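Local coordinates for protein enoyl-CoA hydratase (Geobacillus kaustophilus, PDB 2PPY) that probably adds water to the double bond of enoyl-CoA thioesters in fatty acid beta-oxidation, as a hexameric member of the crotonase family, at residues A[237-240]-A[241-244]; A[229-232]-A[233-236]; A[212-215]-A[216-219]; A[94-97]-A[98-101]. One frame throughout, in Å; residues are numbered along the deposited sequence.

Four turns of helix illustrate how surroundings set local chemistry. Contacts 1 and 2 share helix 227-242 and adjoin in sequence; their centres lie about 24 to 25 Å from that of the chain, yet neighbouring subunits bury most of their residues. Contact 3, on the preceding helix 209-222, packs against both and sits deeper. Contact 4, at the end of helix 80-99, is the most central, about 9 Å out, and meets contact 3 through Lys-216 and Ser-213. Contact 3 joins regular backbone bonds and an isoleucine pair to a buried lysine; contact 1 adds a ring covered by a glutamine, contact 2 a water-linked carboxylate, and contact 4 a weakly bonded helix end rich in charges and waters.

Contact 1. Residues A[237-240]-A[241-244]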
ATOM      1  N   LEU A 237       2.233   6.840 -19.179  1.00 18.96           N
ATOM      2  CA  LEU A 237       1.177   6.565 -20.140  1.00 22.70           C
ATOM      3  C   LEU A 237       0.986   7.813 -20.999  1.00 26.17           C
ATOM      4  O   LEU A 237       0.732   7.718 -22.203  1.00 24.89           O
ATOM      5  CB  LEU A 237      -0.123   6.208 -19.416  1.00 17.98           C
ATOM      6  CG  LEU A 237      -0.173   4.796 -18.821  1.00 23.11           C
ATOM      7  CD1 LEU A 237      -1.191   4.741 -17.698  1.00 23.86           C
ATOM      8  CD2 LEU A 237      -0.506   3.785 -19.916  1.00 19.55           C
ATOM      9  N   GLN A 238       1.119   8.981 -20.373  1.00 24.76           N
ATOM     10  CA  GLN A 238       0.986  10.251 -21.081  1.00 25.02           C
ATOM     11  C   GLN A 238       2.182  10.428 -22.017  1.00 24.62           C
ATOM     12  O   GLN A 238       2.049  10.976 -23.111  1.00 24.15           O
ATOM     13  CB  GLN A 238       0.936  11.415 -20.093  1.00 23.46           C
ATOM     14  CG  GLN A 238       0.815  12.796 -20.747  1.00 22.96           C
ATOM     15  CD  GLN A 238      -0.601  13.125 -21.182  1.00 23.92           C
ATOM     16  OE1 GLN A 238      -1.199  12.411 -21.985  1.00 22.97           O
ATOM     17  NE2 GLN A 238      -1.143  14.218 -20.651  1.00 20.02           N
ATOM     18  N   ASN A 239       3.352   9.971 -21.581  1.00 21.61           N
ATOM     19  CA  ASN A 239       4.547  10.074 -22.408  1.00 25.13           C
ATOM     20  C   ASN A 239       4.291   9.328 -23.714  1.00 29.02           C
ATOM     21  O   ASN A 239       4.585   9.832 -24.795  1.00 27.33           O
ATOM     22  CB  ASN A 239       5.757   9.471 -21.687  1.00 19.92           C
ATOM     23  CG  ASN A 239       6.405  10.443 -20.715  1.00 21.77           C
ATOM     24  OD1 ASN A 239       7.154  10.039 -19.824  1.00 20.83           O
ATOM     25  ND2 ASN A 239       6.132  11.730 -20.889  1.00 16.59           N
ATOM     26  N   LEU A 240       3.731   8.127 -23.610  1.00 25.67           N
ATOM     27  CA  LEU A 240       3.427   7.330 -24.792  1.00 26.60           C
ATOM     28  C   LEU A 240       2.460   8.079 -25.705  1.00 27.75           C
ATOM     29  O   LEU A 240       2.576   8.015 -26.929  1.00 25.94           O
ATOM     30  CB  LEU A 240       2.827   5.984 -24.377  1.00 21.23           C
ATOM     31  CG  LEU A 240       3.857   4.988 -23.844  1.00 15.64           C
ATOM     32  CD1 LEU A 240       3.191   3.930 -22.990  1.00 18.04           C
ATOM     33  CD2 LEU A 240       4.578   4.360 -25.026  1.00 14.96           C
ATOM     34  N   LEU A 241       1.513   8.794 -25.105  1.00 25.29           N
ATOM     35  CA  LEU A 241       0.531   9.555 -25.870  1.00 25.28           C
ATOM     36  C   LEU A 241       1.147  10.780 -26.543  1.00 28.97           C
ATOM     37  O   LEU A 241       0.746  11.145 -27.647  1.00 33.14           O
ATOM     38  CB  LEU A 241      -0.631   9.978 -24.964  1.00 22.59           C
ATOM     39  CG  LEU A 241      -1.911   9.129 -24.980  1.00 23.33           C
ATOM     40  CD1 LEU A 241      -1.613   7.672 -25.305  1.00 22.33           C
ATOM     41  CD2 LEU A 241      -2.602   9.262 -23.639  1.00 14.22           C
ATOM     42  N   PHE A 242       2.117  11.413 -25.887  1.00 27.23           N
ATOM     43  CA  PHE A 242       2.768  12.583 -26.468  1.00 27.97           C
ATOM     44  C   PHE A 242       3.584  12.162 -27.674  1.00 28.34           C
ATOM     45  O   PHE A 242       3.849  12.972 -28.560  1.00 29.98           O
ATOM     46  CB  PHE A 242       3.705  13.277 -25.468  1.00 27.08           C
ATOM     47  CG  PHE A 242       3.002  14.174 -24.488  1.00 30.06           C
ATOM     48  CD1 PHE A 242       1.902  14.933 -24.877  1.00 32.65           C
ATOM     49  CD2 PHE A 242       3.465  14.292 -23.184  1.00 25.92           C
ATOM     50  CE1 PHE A 242       1.274  15.791 -23.979  1.00 27.72           C
ATOM     51  CE2 PHE A 242       2.844  15.148 -22.280  1.00 25.96           C
ATOM     52  CZ  PHE A 242       1.747  15.899 -22.681  1.00 26.84           C
ATOM     53  N   ARG A 243       3.987  10.895 -27.701  1.00 27.43           N
ATOM     54  CA  ARG A 243       4.780  10.378 -28.809  1.00 29.52           C
ATOM     55  C   ARG A 243       3.950   9.712 -29.904  1.00 31.06           C
ATOM     56  O   ARG A 243       4.507   9.223 -30.885  1.00 34.74           O
ATOM     57  CB  ARG A 243       5.828   9.377 -28.307  1.00 30.09           C
ATOM     58  CG  ARG A 243       7.051   9.991 -27.632  1.00 30.60           C
ATOM     59  CD  ARG A 243       6.769  10.388 -26.193  1.00 41.18           C
ATOM     60  NE  ARG A 243       7.941  10.939 -25.519  1.00 38.11           N
ATOM     61  CZ  ARG A 243       9.118  10.328 -25.447  1.00 33.66           C
ATOM     62  NH1 ARG A 243       9.287   9.139 -26.009  1.00 35.51           N
ATOM     63  NH2 ARG A 243      10.128  10.910 -24.818  1.00 38.30           N
ATOM     64  N   SER A 244       2.629   9.688 -29.749  1.00 29.46           N
ATOM     65  CA  SER A 244       1.780   9.051 -30.753  1.00 30.95           C
ATOM     66  C   SER A 244       1.405  10.009 -31.876  1.00 35.37           C
ATOM     67  O   SER A 244       1.613  11.220 -31.774  1.00 35.08           O
ATOM     68  CB  SER A 244       0.499   8.500 -30.114  1.00 28.76           C
ATOM     69  OG  SER A 244      -0.413   9.539 -29.783  1.00 25.55           O
TER
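Leu-237 O is held by two N-H groups: Leu-241 N, one helical turn on, reaches it at 3.2 Å, and the side-chain amide of Asn-214 on helix 209-222 donates to it as well. The next rung is shorter, with Phe-242 N 2.8 Å from Gln-238 O and the donor nearly in line with the carbonyl.

Above that rung Gln-238 and Phe-242 pack side chain on ring. The glutamine's CG is anti to the backbone N (chi1 179°), which carries it forward over one face of the phenyl ring, 3.5 Å from Phe-242 CE2 and 3.9 Å from the ring centroid, a CH-pi contact. A bend at chi2 then lays the amide across the rim of the same face, the two planes 33° apart. Gln-238 OE1 lies 3.8 Å from Leu-241 CD2, while NE2 donates to Leu-145 O of a second subunit. With an alanine here, that carbonyl would probably lose its side-chain donor and one face of the Phe-242 ring its cover. Leu-241 also packs on Asn-214 of helix 209-222.

After Phe-242 the helix ends. Arg-243 N makes a weak bond of 3.3 Å to Leu-240 O, and Ser-244 takes the N-cap position of helix 245-255, its OG weakly bonded to Ala-247 N. Lys-83 of the second subunit packs on Phe-242, at an interface between crotonase-type subunits. One glutamine thus does two jobs, its methylene serving an aromatic face and its amide crossing to another chain.

Contact 2. Residues A[229-232]-A[233-236]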
ATOM      1  N   VAL A 229       3.072   8.025  -6.545  1.00 17.00           N
ATOM      2  CA  VAL A 229       3.672   7.225  -7.612  1.00 15.55           C
ATOM      3  C   VAL A 229       2.645   6.884  -8.686  1.00 16.52           C
ATOM      4  O   VAL A 229       3.005   6.549  -9.819  1.00 14.30           O
ATOM      5  CB  VAL A 229       4.317   5.915  -7.083  1.00 15.95           C
ATOM      6  CG1 VAL A 229       5.599   6.248  -6.326  1.00 21.86           C
ATOM      7  CG2 VAL A 229       3.343   5.164  -6.192  1.00 13.57           C
ATOM      8  N   ALA A 230       1.364   6.971  -8.328  1.00 13.17           N
ATOM      9  CA  ALA A 230       0.288   6.689  -9.279  1.00 11.67           C
ATOM     10  C   ALA A 230       0.377   7.694 -10.420  1.00 13.13           C
ATOM     11  O   ALA A 230       0.161   7.366 -11.589  1.00 11.00           O
ATOM     12  CB  ALA A 230      -1.067   6.809  -8.592  1.00  6.77           C
ATOM     13  N   ILE A 231       0.689   8.933 -10.069  1.00 14.55           N
ATOM     14  CA  ILE A 231       0.804   9.975 -11.065  1.00 14.63           C
ATOM     15  C   ILE A 231       2.041   9.726 -11.938  1.00 17.14           C
ATOM     16  O   ILE A 231       2.108  10.194 -13.069  1.00 15.50           O
ATOM     17  CB  ILE A 231       0.836  11.357 -10.385  1.00 19.47           C
ATOM     18  CG1 ILE A 231      -0.484  11.557  -9.616  1.00 15.09           C
ATOM     19  CG2 ILE A 231       1.023  12.459 -11.429  1.00 16.86           C
ATOM     20  CD1 ILE A 231      -0.567  12.825  -8.794  1.00 14.07           C
ATOM     21  N   ARG A 232       3.011   8.974 -11.423  1.00 12.96           N
ATOM     22  CA  ARG A 232       4.196   8.656 -12.218  1.00 16.49           C
ATOM     23  C   ARG A 232       3.767   7.662 -13.307  1.00 19.08           C
ATOM     24  O   ARG A 232       4.201   7.752 -14.454  1.00 21.07           O
ATOM     25  CB  ARG A 232       5.288   8.012 -11.353  1.00 15.58           C
ATOM     26  CG  ARG A 232       5.817   8.866 -10.202  1.00 21.14           C
ATOM     27  CD  ARG A 232       6.682  10.023 -10.683  1.00 25.19           C
ATOM     28  NE  ARG A 232       5.890  11.127 -11.218  1.00 22.08           N
ATOM     29  CZ  ARG A 232       5.133  11.927 -10.478  1.00 22.56           C
ATOM     30  NH1 ARG A 232       4.443  12.909 -11.051  1.00 19.24           N
ATOM     31  NH2 ARG A 232       5.071  11.749  -9.166  1.00 17.58           N
ATOM     32  N   TYR A 233       2.914   6.710 -12.936  1.00 16.09           N
ATOM     33  CA  TYR A 233       2.417   5.699 -13.871  1.00 16.07           C
ATOM     34  C   TYR A 233       1.595   6.410 -14.944  1.00 16.03           C
ATOM     35  O   TYR A 233       1.674   6.095 -16.133  1.00 14.93           O
ATOM     36  CB  TYR A 233       1.563   4.680 -13.104  1.00 12.50           C
ATOM     37  CG  TYR A 233       0.828   3.658 -13.947  1.00 14.06           C
ATOM     38  CD1 TYR A 233       1.515   2.768 -14.777  1.00 20.42           C
ATOM     39  CD2 TYR A 233      -0.561   3.552 -13.881  1.00 14.02           C
ATOM     40  CE1 TYR A 233       0.834   1.795 -15.514  1.00  9.21           C
ATOM     41  CE2 TYR A 233      -1.246   2.592 -14.608  1.00 12.76           C
ATOM     42  CZ  TYR A 233      -0.547   1.717 -15.420  1.00 16.95           C
ATOM     43  OH  TYR A 233      -1.241   0.767 -16.132  1.00 18.01           O
ATOM     44  N   GLU A 234       0.812   7.386 -14.502  1.00 21.13           N
ATOM     45  CA  GLU A 234      -0.020   8.184 -15.387  1.00 18.14           C
ATOM     46  C   GLU A 234       0.868   9.004 -16.313  1.00 20.77           C
ATOM     47  O   GLU A 234       0.530   9.231 -17.475  1.00 21.66           O
ATOM     48  CB  GLU A 234      -0.900   9.113 -14.555  1.00 20.02           C
ATOM     49  CG  GLU A 234      -1.399  10.357 -15.277  1.00 27.17           C
ATOM     50  CD  GLU A 234      -2.032  11.356 -14.321  1.00 28.96           C
ATOM     51  OE1 GLU A 234      -3.150  11.087 -13.829  1.00 22.85           O
ATOM     52  OE2 GLU A 234      -1.397  12.402 -14.051  1.00 26.66           O
ATOM     53  N   GLY A 235       2.011   9.439 -15.790  1.00 24.00           N
ATOM     54  CA  GLY A 235       2.935  10.241 -16.573  1.00 19.86           C
ATOM     55  C   GLY A 235       3.614   9.469 -17.685  1.00 21.48           C
ATOM     56  O   GLY A 235       3.928  10.037 -18.728  1.00 22.46           O
ATOM     57  N   GLU A 236       3.856   8.180 -17.461  1.00 20.70           N
ATOM     58  CA  GLU A 236       4.496   7.352 -18.474  1.00 19.43           C
ATOM     59  C   GLU A 236       3.489   7.038 -19.572  1.00 23.14           C
ATOM     60  O   GLU A 236       3.842   6.976 -20.754  1.00 17.85           O
ATOM     61  CB  GLU A 236       5.027   6.052 -17.863  1.00 25.84           C
ATOM     62  CG  GLU A 236       6.133   6.251 -16.837  1.00 28.71           C
ATOM     63  CD  GLU A 236       7.190   7.254 -17.292  1.00 37.50           C
ATOM     64  OE1 GLU A 236       7.697   7.130 -18.431  1.00 30.22           O
ATOM     65  OE2 GLU A 236       7.515   8.168 -16.503  1.00 35.79           O
TER
HETATM   66  O   HOH W   1       6.190  10.112 -14.956  1.00 36.56           O
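Ile-231 and Glu-234 form the close-packed flank of this helical turn, their side chains lying next to each other and pointing the same way. A trans first torsion (chi1 157°) and an extended chain beyond CG let the glutamate bring OE2 to 3.6 Å from Ile-231 CG2. Its carboxylate is anchored beyond the helix, in a second subunit, where OE1 bonds to Thr-151 OG1 and OE2 accepts from Gly-149 N. Gly-235 completes this dense part. Its N lies 2.8 Å from Ile-231 O, well above the plane of that carbonyl. Tyr-233, from another flank, rests CB 3.4 Å from Ala-230 O and sends its hydroxyl toward helix 209-222, where it is weakly bonded to Leu-217 O.

Within the turn, contacts are looser beside Arg-232 and Glu-236, where water fills in, although a third subunit covers this side, its Arg-99 packing on Arg-232 and its Leu-237 on Glu-236. Glu-236 folds back, CG anti to the carbonyl carbon (chi1 -64°) and the chain bent again at chi2, so that CG passes 3.4 Å from Arg-232 O. That oxygen accepts from Glu-236 N at 3.1 Å and also from a water, which gives its other hydrogen to Glu-236 OE2 at 2.8 Å. The guanidinium and this carboxylate do not pair: Arg-232 NE stays 6.3 Å from Glu-236 OE2.

Two glutamates two residues apart are therefore served differently. Glu-234 is fixed by hydroxyl and amide donors of a partner chain, whereas water ties Glu-236 to its own helix, a link that is probably easier to exchange.

Contact 3. Residues A[212-215]-A[216-219]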
ATOM      1  N   VAL A 212      -7.877   6.765 -25.147  1.00 17.42           N
ATOM      2  CA  VAL A 212      -8.928   6.086 -24.402  1.00 15.37           C
ATOM      3  C   VAL A 212      -8.339   4.885 -23.676  1.00 19.62           C
ATOM      4  O   VAL A 212      -8.577   4.681 -22.486  1.00 19.15           O
ATOM      5  CB  VAL A 212     -10.047   5.588 -25.341  1.00 15.23           C
ATOM      6  CG1 VAL A 212     -10.934   4.587 -24.613  1.00 17.52           C
ATOM      7  CG2 VAL A 212     -10.884   6.772 -25.824  1.00 18.69           C
ATOM      8  N   SER A 213      -7.561   4.099 -24.410  1.00 16.31           N
ATOM      9  CA  SER A 213      -6.944   2.902 -23.866  1.00 21.57           C
ATOM     10  C   SER A 213      -5.980   3.195 -22.713  1.00 22.63           C
ATOM     11  O   SER A 213      -6.074   2.582 -21.646  1.00 24.71           O
ATOM     12  CB  SER A 213      -6.223   2.146 -24.984  1.00 15.75           C
ATOM     13  OG  SER A 213      -5.663   0.945 -24.490  1.00 35.13           O
ATOM     14  N   ASN A 214      -5.059   4.131 -22.922  1.00 15.41           N
ATOM     15  CA  ASN A 214      -4.103   4.478 -21.880  1.00 16.31           C
ATOM     16  C   ASN A 214      -4.801   5.083 -20.659  1.00 17.11           C
ATOM     17  O   ASN A 214      -4.330   4.928 -19.536  1.00 16.55           O
ATOM     18  CB  ASN A 214      -3.035   5.430 -22.438  1.00 17.27           C
ATOM     19  CG  ASN A 214      -1.908   4.691 -23.141  1.00 18.32           C
ATOM     20  OD1 ASN A 214      -2.057   3.528 -23.523  1.00 18.09           O
ATOM     21  ND2 ASN A 214      -0.772   5.362 -23.320  1.00 18.78           N
ATOM     22  N   ILE A 215      -5.926   5.762 -20.871  1.00 22.44           N
ATOM     23  CA  ILE A 215      -6.678   6.347 -19.758  1.00 20.05           C
ATOM     24  C   ILE A 215      -7.246   5.224 -18.886  1.00 20.57           C
ATOM     25  O   ILE A 215      -7.167   5.273 -17.653  1.00 17.03           O
ATOM     26  CB  ILE A 215      -7.862   7.212 -20.257  1.00 17.37           C
ATOM     27  CG1 ILE A 215      -7.345   8.529 -20.837  1.00 18.45           C
ATOM     28  CG2 ILE A 215      -8.834   7.482 -19.112  1.00 15.72           C
ATOM     29  CD1 ILE A 215      -8.427   9.368 -21.499  1.00 20.10           C
ATOM     30  N   LYS A 216      -7.824   4.219 -19.542  1.00 15.14           N
ATOM     31  CA  LYS A 216      -8.407   3.072 -18.859  1.00 15.50           C
ATOM     32  C   LYS A 216      -7.341   2.340 -18.051  1.00 10.59           C
ATOM     33  O   LYS A 216      -7.598   1.906 -16.936  1.00  9.40           O
ATOM     34  CB  LYS A 216      -9.074   2.131 -19.878  1.00 16.50           C
ATOM     35  CG  LYS A 216      -9.454   0.742 -19.352  1.00 16.19           C
ATOM     36  CD  LYS A 216      -8.275  -0.226 -19.456  1.00 17.21           C
ATOM     37  CE  LYS A 216      -8.552  -1.553 -18.765  1.00 14.29           C
ATOM     38  NZ  LYS A 216      -9.642  -2.336 -19.409  1.00 15.12           N
ATOM     39  N   LEU A 217      -6.144   2.205 -18.613  1.00 12.64           N
ATOM     40  CA  LEU A 217      -5.053   1.544 -17.908  1.00 13.08           C
ATOM     41  C   LEU A 217      -4.603   2.390 -16.716  1.00 17.14           C
ATOM     42  O   LEU A 217      -4.350   1.876 -15.626  1.00 15.63           O
ATOM     43  CB  LEU A 217      -3.859   1.330 -18.845  1.00 12.07           C
ATOM     44  CG  LEU A 217      -4.017   0.312 -19.978  1.00 14.78           C
ATOM     45  CD1 LEU A 217      -2.774   0.337 -20.852  1.00 11.23           C
ATOM     46  CD2 LEU A 217      -4.244  -1.080 -19.395  1.00 11.33           C
ATOM     47  N   ALA A 218      -4.497   3.693 -16.939  1.00 13.20           N
ATOM     48  CA  ALA A 218      -4.070   4.612 -15.897  1.00 18.23           C
ATOM     49  C   ALA A 218      -4.940   4.529 -14.649  1.00 15.10           C
ATOM     50  O   ALA A 218      -4.431   4.472 -13.528  1.00 14.27           O
ATOM     51  CB  ALA A 218      -4.070   6.042 -16.437  1.00 13.87           C
ATOM     52  N   ILE A 219      -6.252   4.509 -14.844  1.00 15.10           N
ATOM     53  CA  ILE A 219      -7.182   4.474 -13.721  1.00 15.23           C
ATOM     54  C   ILE A 219      -7.362   3.112 -13.052  1.00 16.41           C
ATOM     55  O   ILE A 219      -7.308   3.012 -11.827  1.00 18.38           O
ATOM     56  CB  ILE A 219      -8.562   5.004 -14.153  1.00 21.81           C
ATOM     57  CG1 ILE A 219      -8.427   6.451 -14.641  1.00 18.17           C
ATOM     58  CG2 ILE A 219      -9.551   4.915 -12.991  1.00 16.16           C
ATOM     59  CD1 ILE A 219      -9.708   7.019 -15.228  1.00 21.92           C
TER
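Ile-215 and Lys-216, the pair with the most surface buried in this turn of helix 209-222, leave the backbone in different directions and serve different neighbours. Ile-215 runs beside Ile-219, both pointing the same way, and its CG2 touches Ile-219 CD1 at 4.0 Å. The later isoleucine also brings CG1 to 3.5 Å from Ile-215 O, which its own backbone N bonds at 3.1 Å. Both face a second subunit, whose Asn-167 packs on Ile-215 and Ala-155 on Ile-219.

Lys-216 starts with CB 3.5 Å from Ser-213 O. Its CG points away from the backbone N (chi1 167°), and bends at chi2 and chi4 turn the chain so that NZ reaches a buried polar site: a salt bridge with Asp-124 and hydrogen bonds to Ile-97 O and Gln-102 O. The ammonium is thereby gripped by one carboxylate and two carbonyls, which probably favours its charged form.

Beneath these side chains the rungs are regular, Ala-218 N lying 2.9 Å from Asn-214 O. Helix 227-242 covers the flank of Asn-214 and Ala-218. Across from it, Lys-216 and Ser-213, whose OG bonds Pro-101 O, join the turn to the end of helix 80-99, to the link into strand 103-108 and to Asp-124, just before strand 125-129.

Contact 4. Residues A[94-97]-A[98-101]; sequences LDKI and ARSP
Arg-99 reaches back along the final turn of helix 80-99 toward Lys-96 and Asp-95. Its CB sits 3.7 Å from Lys-96 O and its CG 3.9 Å from Asp-95 O. CG lies beside the backbone N (chi1 -53°), which aims the chain back along the helix, and its extension from CG to NE carries the guanidinium over the preceding turn, with Asp-95 O off one face, toward the rim. CZ is 4.1 Å from Asp-95 CB, which also lies near both terminal nitrogens. At the edge, in the plane of the group, Arg-99 NH2 donates to a water at 2.8 Å, which donates a hydrogen bond to Asp-95 OD2. Water thus joins acid and base, the direct gap between Asp-95 OD2 and Arg-99 NH2 being 4.6 Å.

Both charges have further partners: Asp-95 OD1 pairs with Arg-153, Arg-99 NH1 with Glu-92 of a fourth subunit, and NH2 with Asn-228 of a third. A leucine in its place would probably leave Glu-92 of that neighbouring chain without its mate and the bridging water without its donor.

Several backbone bonds are weak here. Leu-94 O and Ala-98 N stand 4.5 Å apart, and a second water bridges them, held weakly by the amide. Ser-100, its OG anti to the carbonyl carbon, bonds Lys-96 O at 2.8 Å from above the carbonyl plane, and Arg-48 of helix 34-48 bonds this oxygen and the hydroxyl with separate nitrogens. Water and side chains thus serve these two carbonyls, while Arg-99 carries the turn into the hexamer's interfaces.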
ATOM      1  N   LEU A  94     -10.851 -12.839 -14.808  1.00 15.38           N
ATOM      2  CA  LEU A  94     -11.477 -11.539 -14.624  1.00 16.92           C
ATOM      3  C   LEU A  94     -10.412 -10.458 -14.418  1.00 14.98           C
ATOM      4  O   LEU A  94     -10.566  -9.337 -14.898  1.00  9.86           O
ATOM      5  CB  LEU A  94     -12.443 -11.569 -13.433  1.00 12.38           C
ATOM      6  CG  LEU A  94     -13.690 -12.457 -13.582  1.00 18.77           C
ATOM      7  CD1 LEU A  94     -14.656 -12.151 -12.437  1.00 10.59           C
ATOM      8  CD2 LEU A  94     -14.383 -12.200 -14.933  1.00  9.55           C
ATOM      9  N   ASP A  95      -9.328 -10.797 -13.726  1.00 14.68           N
ATOM     10  CA  ASP A  95      -8.259  -9.830 -13.479  1.00 16.40           C
ATOM     11  C   ASP A  95      -7.638  -9.285 -14.769  1.00 16.28           C
ATOM     12  O   ASP A  95      -7.168  -8.145 -14.805  1.00 17.33           O
ATOM     13  CB  ASP A  95      -7.133 -10.448 -12.630  1.00 16.55           C
ATOM     14  CG  ASP A  95      -7.595 -10.885 -11.249  1.00 19.78           C
ATOM     15  OD1 ASP A  95      -8.558 -10.298 -10.714  1.00 20.81           O
ATOM     16  OD2 ASP A  95      -6.972 -11.814 -10.689  1.00 22.90           O
ATOM     17  N   LYS A  96      -7.626 -10.104 -15.819  1.00 13.78           N
ATOM     18  CA  LYS A  96      -7.036  -9.709 -17.098  1.00 11.36           C
ATOM     19  C   LYS A  96      -7.686  -8.500 -17.780  1.00 12.10           C
ATOM     20  O   LYS A  96      -7.035  -7.788 -18.543  1.00 14.28           O
ATOM     21  CB  LYS A  96      -7.028 -10.915 -18.045  1.00 12.14           C
ATOM     22  CG  LYS A  96      -6.167 -12.058 -17.508  1.00 13.20           C
ATOM     23  CD  LYS A  96      -6.254 -13.343 -18.325  1.00 14.25           C
ATOM     24  CE  LYS A  96      -5.534 -13.231 -19.661  1.00 18.33           C
ATOM     25  NZ  LYS A  96      -5.234 -14.586 -20.216  1.00 20.32           N
ATOM     26  N   ILE A  97      -8.962  -8.260 -17.496  1.00 12.79           N
ATOM     27  CA  ILE A  97      -9.682  -7.142 -18.099  1.00 15.97           C
ATOM     28  C   ILE A  97      -9.085  -5.772 -17.753  1.00 17.30           C
ATOM     29  O   ILE A  97      -8.892  -4.932 -18.633  1.00 23.78           O
ATOM     30  CB  ILE A  97     -11.181  -7.172 -17.686  1.00 15.63           C
ATOM     31  CG1 ILE A  97     -11.832  -8.450 -18.222  1.00 11.78           C
ATOM     32  CG2 ILE A  97     -11.908  -5.950 -18.238  1.00 16.83           C
ATOM     33  CD1 ILE A  97     -13.263  -8.648 -17.787  1.00 14.39           C
ATOM     34  N   ALA A  98      -8.790  -5.546 -16.478  1.00 13.08           N
ATOM     35  CA  ALA A  98      -8.219  -4.274 -16.050  1.00 14.95           C
ATOM     36  C   ALA A  98      -6.855  -4.021 -16.690  1.00 14.71           C
ATOM     37  O   ALA A  98      -6.421  -2.879 -16.798  1.00 14.15           O
ATOM     38  CB  ALA A  98      -8.094  -4.244 -14.531  1.00 15.00           C
ATOM     39  N   ARG A  99      -6.183  -5.088 -17.113  1.00 13.72           N
ATOM     40  CA  ARG A  99      -4.870  -4.959 -17.734  1.00 15.51           C
ATOM     41  C   ARG A  99      -4.936  -4.860 -19.255  1.00 14.53           C
ATOM     42  O   ARG A  99      -3.925  -4.574 -19.897  1.00 17.97           O
ATOM     43  CB  ARG A  99      -3.985  -6.154 -17.352  1.00  9.91           C
ATOM     44  CG  ARG A  99      -3.891  -6.403 -15.861  1.00 15.92           C
ATOM     45  CD  ARG A  99      -2.874  -7.485 -15.528  1.00  9.79           C
ATOM     46  NE  ARG A  99      -2.987  -7.905 -14.133  1.00  6.39           N
ATOM     47  CZ  ARG A  99      -3.399  -9.107 -13.743  1.00 14.55           C
ATOM     48  NH1 ARG A  99      -3.733 -10.028 -14.642  1.00  9.75           N
ATOM     49  NH2 ARG A  99      -3.495  -9.384 -12.451  1.00 10.66           N
ATOM     50  N   SER A 100      -6.116  -5.104 -19.828  1.00 13.35           N
ATOM     51  CA  SER A 100      -6.301  -5.064 -21.283  1.00 14.50           C
ATOM     52  C   SER A 100      -6.434  -3.656 -21.874  1.00 18.10           C
ATOM     53  O   SER A 100      -6.974  -2.752 -21.242  1.00 16.29           O
ATOM     54  CB  SER A 100      -7.530  -5.891 -21.672  1.00 17.67           C
ATOM     55  OG  SER A 100      -7.380  -7.244 -21.275  1.00 16.06           O
ATOM     56  N   PRO A 101      -5.956  -3.464 -23.115  1.00 20.45           N
ATOM     57  CA  PRO A 101      -6.028  -2.158 -23.776  1.00 21.62           C
ATOM     58  C   PRO A 101      -7.455  -1.709 -24.062  1.00 20.56           C
ATOM     59  O   PRO A 101      -7.741  -0.512 -24.049  1.00 24.06           O
ATOM     60  CB  PRO A 101      -5.244  -2.373 -25.076  1.00 22.53           C
ATOM     61  CG  PRO A 101      -4.365  -3.545 -24.786  1.00 23.53           C
ATOM     62  CD  PRO A 101      -5.263  -4.438 -23.972  1.00 24.63           C
TER
HETATM   63  O   HOH W   2     -10.564  -6.619 -14.245  1.00 14.16           O
HETATM   64  O   HOH W   3      -4.285 -11.908 -11.637  1.00 16.70           O